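Local coordinates for a cystathionine beta-synthase domain protein fused to a Zn-ribbon-like domain (Pyrococcus furiosus, PDB 3GHD) that probably senses or binds a nucleotide ligand through its CBS domain, which in the whole protein is fused to a metal-binding, Zn-ribbon-like domain, at residues V37-E40 and R41-L44. Numbering follows the deposited sequence.
Sequences VVTE and RDIL
A capping box formed by Thr39 and Asp42 starts helix 40-48 of the CBS domain, exactly where strand 33-39 runs into it. Two reciprocal bonds define the motif. Asp42 N donates to Thr39 OG1 over 3.1 Å, nearly straight at 167°, and Thr39 N donates to Asp42 OD2 over 3.0 Å. That second donor reaches OD2 on its anti side and stands 30° out of the carboxylate plane. Thr39 carries OG1 between its backbone N and carbonyl carbon (chi1 71°), the position from which the hydroxyl reaches the first turn. A water donates to Val37 O over 3.2 Å and sits unusually close, 2.5 Å, to Asp42 OD2, which makes that end of the bridge less certain.

Regular helical bonding begins immediately: Ile43 N donates to Thr39 O and Leu44 N to Glu40 O, each 3.0 Å long. On the buried side, Val38 CG1 lies 4.0 Å from Ile43 CG1, the two side chains crossing at about a right angle. Val38 also packs on Val59, Ile62 and Met63, while Ile43 leans on Val11 and Leu18 of helix 11-20, so this pair joins the helix start to the core.

The charged ends of Glu40 and Arg41 lead away from the turn into a subunit interface. Glu40 OE2 forms a salt bridge with Arg41 of the second subunit; Arg41 NH2 bridges in return to Glu40 there, whereas its NH1 pairs with Asp45 of its own chain.

With OD2 accepting from Thr39 N and its negative charge placed at the helix N-terminus, the carboxylate is probably stabilised in its ionised form, and the strand-to-helix turn is pinned through side chain and backbone alike.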
ATOM      1  N   VAL A  37     -20.573  15.334   3.700  1.00 15.56           N
ATOM      2  CA  VAL A  37     -19.450  14.578   3.164  1.00 15.69           C
ATOM      3  C   VAL A  37     -18.645  13.929   4.337  1.00 15.50           C
ATOM      4  O   VAL A  37     -18.536  14.511   5.440  1.00 13.98           O
ATOM      5  CB  VAL A  37     -18.589  15.541   2.300  1.00 15.70           C
ATOM      6  CG1 VAL A  37     -18.021  16.651   3.193  1.00 17.38           C
ATOM      7  CG2 VAL A  37     -17.470  14.807   1.479  1.00 16.24           C
ATOM      8  N   VAL A  38     -18.094  12.738   4.081  1.00 14.88           N
ATOM      9  CA  VAL A  38     -17.207  12.001   5.003  1.00 15.07           C
ATOM     10  C   VAL A  38     -15.913  11.650   4.218  1.00 15.70           C
ATOM     11  O   VAL A  38     -15.933  11.288   3.025  1.00 15.21           O
ATOM     12  CB  VAL A  38     -17.899  10.752   5.635  1.00 14.66           C
ATOM     13  CG1 VAL A  38     -16.903   9.939   6.455  1.00 15.54           C
ATOM     14  CG2 VAL A  38     -19.160  11.137   6.522  1.00 15.81           C
ATOM     15  N   THR A  39     -14.768  11.970   4.815  1.00 14.73           N
ATOM     16  CA  THR A  39     -13.479  11.726   4.226  1.00 14.45           C
ATOM     17  C   THR A  39     -12.795  10.610   4.982  1.00 13.85           C
ATOM     18  O   THR A  39     -13.192  10.225   6.086  1.00 13.77           O
ATOM     19  CB  THR A  39     -12.593  13.016   4.184  1.00 14.33           C
ATOM     20  OG1 THR A  39     -12.168  13.368   5.501  1.00 14.32           O
ATOM     21  CG2 THR A  39     -13.388  14.139   3.603  1.00 15.97           C
ATOM     22  N   GLU A  40     -11.734  10.106   4.402  1.00 13.99           N
ATOM     23  CA  GLU A  40     -10.901   9.120   5.092  1.00 11.38           C
ATOM     24  C   GLU A  40     -10.266   9.733   6.336  1.00 11.73           C
ATOM     25  O   GLU A  40     -10.061   9.038   7.305  1.00 12.30           O
ATOM     26  CB  GLU A  40      -9.847   8.516   4.122  1.00 11.52           C
ATOM     27  CG  GLU A  40     -10.501   7.697   3.021  1.00 11.31           C
ATOM     28  CD  GLU A  40      -9.549   6.855   2.204  1.00 14.54           C
ATOM     29  OE1 GLU A  40      -8.513   7.426   1.886  1.00 15.34           O
ATOM     30  OE2 GLU A  40      -9.835   5.639   1.884  1.00 13.99           O
ATOM     31  N   ARG A  41      -9.971  11.038   6.350  1.00 11.52           N
ATOM     32  CA  ARG A  41      -9.442  11.682   7.548  1.00 11.43           C
ATOM     33  C   ARG A  41     -10.492  11.664   8.642  1.00 12.05           C
ATOM     34  O   ARG A  41     -10.180  11.382   9.820  1.00 13.39           O
ATOM     35  CB  ARG A  41      -9.050  13.131   7.274  1.00 12.36           C
ATOM     36  CG  ARG A  41      -7.657  13.208   6.693  1.00 12.20           C
ATOM     37  CD  ARG A  41      -6.684  13.675   7.721  1.00 12.25           C
ATOM     38  NE  ARG A  41      -6.517  12.799   8.840  1.00 12.60           N
ATOM     39  CZ  ARG A  41      -5.701  11.736   8.871  1.00 13.96           C
ATOM     40  NH1 ARG A  41      -5.573  11.020   9.978  1.00 13.15           N
ATOM     41  NH2 ARG A  41      -4.927  11.471   7.838  1.00 15.34           N
ATOM     42  N   ASP A  42     -11.730  11.953   8.248  1.00 12.01           N
ATOM     43  CA  ASP A  42     -12.880  11.825   9.163  1.00 11.97           C
ATOM     44  C   ASP A  42     -12.965  10.436   9.810  1.00 11.97           C
ATOM     45  O   ASP A  42     -13.254  10.289  11.046  1.00 10.52           O
ATOM     46  CB  ASP A  42     -14.209  12.149   8.478  1.00 12.10           C
ATOM     47  CG  ASP A  42     -14.346  13.635   8.106  1.00 12.98           C
ATOM     48  OD1 ASP A  42     -13.817  14.490   8.842  1.00 15.06           O
ATOM     49  OD2 ASP A  42     -14.956  13.920   7.070  1.00 14.12           O
ATOM     50  N   ILE A  43     -12.820   9.444   8.959  1.00 11.76           N
ATOM     51  CA  ILE A  43     -12.872   8.043   9.357  1.00 11.75           C
ATOM     52  C   ILE A  43     -11.781   7.697  10.376  1.00 12.62           C
ATOM     53  O   ILE A  43     -12.088   7.169  11.477  1.00 12.84           O
ATOM     54  CB  ILE A  43     -12.880   7.068   8.186  1.00 11.64           C
ATOM     55  CG1 ILE A  43     -14.172   7.185   7.371  1.00 11.83           C
ATOM     56  CG2 ILE A  43     -12.638   5.651   8.715  1.00  9.93           C
ATOM     57  CD1 ILE A  43     -14.180   6.323   6.120  1.00 11.47           C
ATOM     58  N   LEU A  44     -10.568   8.114  10.105  1.00 12.14           N
ATOM     59  CA  LEU A  44      -9.446   7.855  10.988  1.00 12.25           C
ATOM     60  C   LEU A  44      -9.527   8.673  12.256  1.00 11.96           C
ATOM     61  O   LEU A  44      -9.370   8.136  13.341  1.00 13.78           O
ATOM     62  CB  LEU A  44      -8.127   8.141  10.244  1.00 11.30           C
ATOM     63  CG  LEU A  44      -7.661   7.178   9.117  1.00 12.33           C
ATOM     64  CD1 LEU A  44      -6.620   7.943   8.232  1.00 11.30           C
ATOM     65  CD2 LEU A  44      -7.124   5.835   9.699  1.00 14.01           C
TER
HETATM   66  O   HOH W   1     -15.719  16.047   5.892  1.00 18.63           O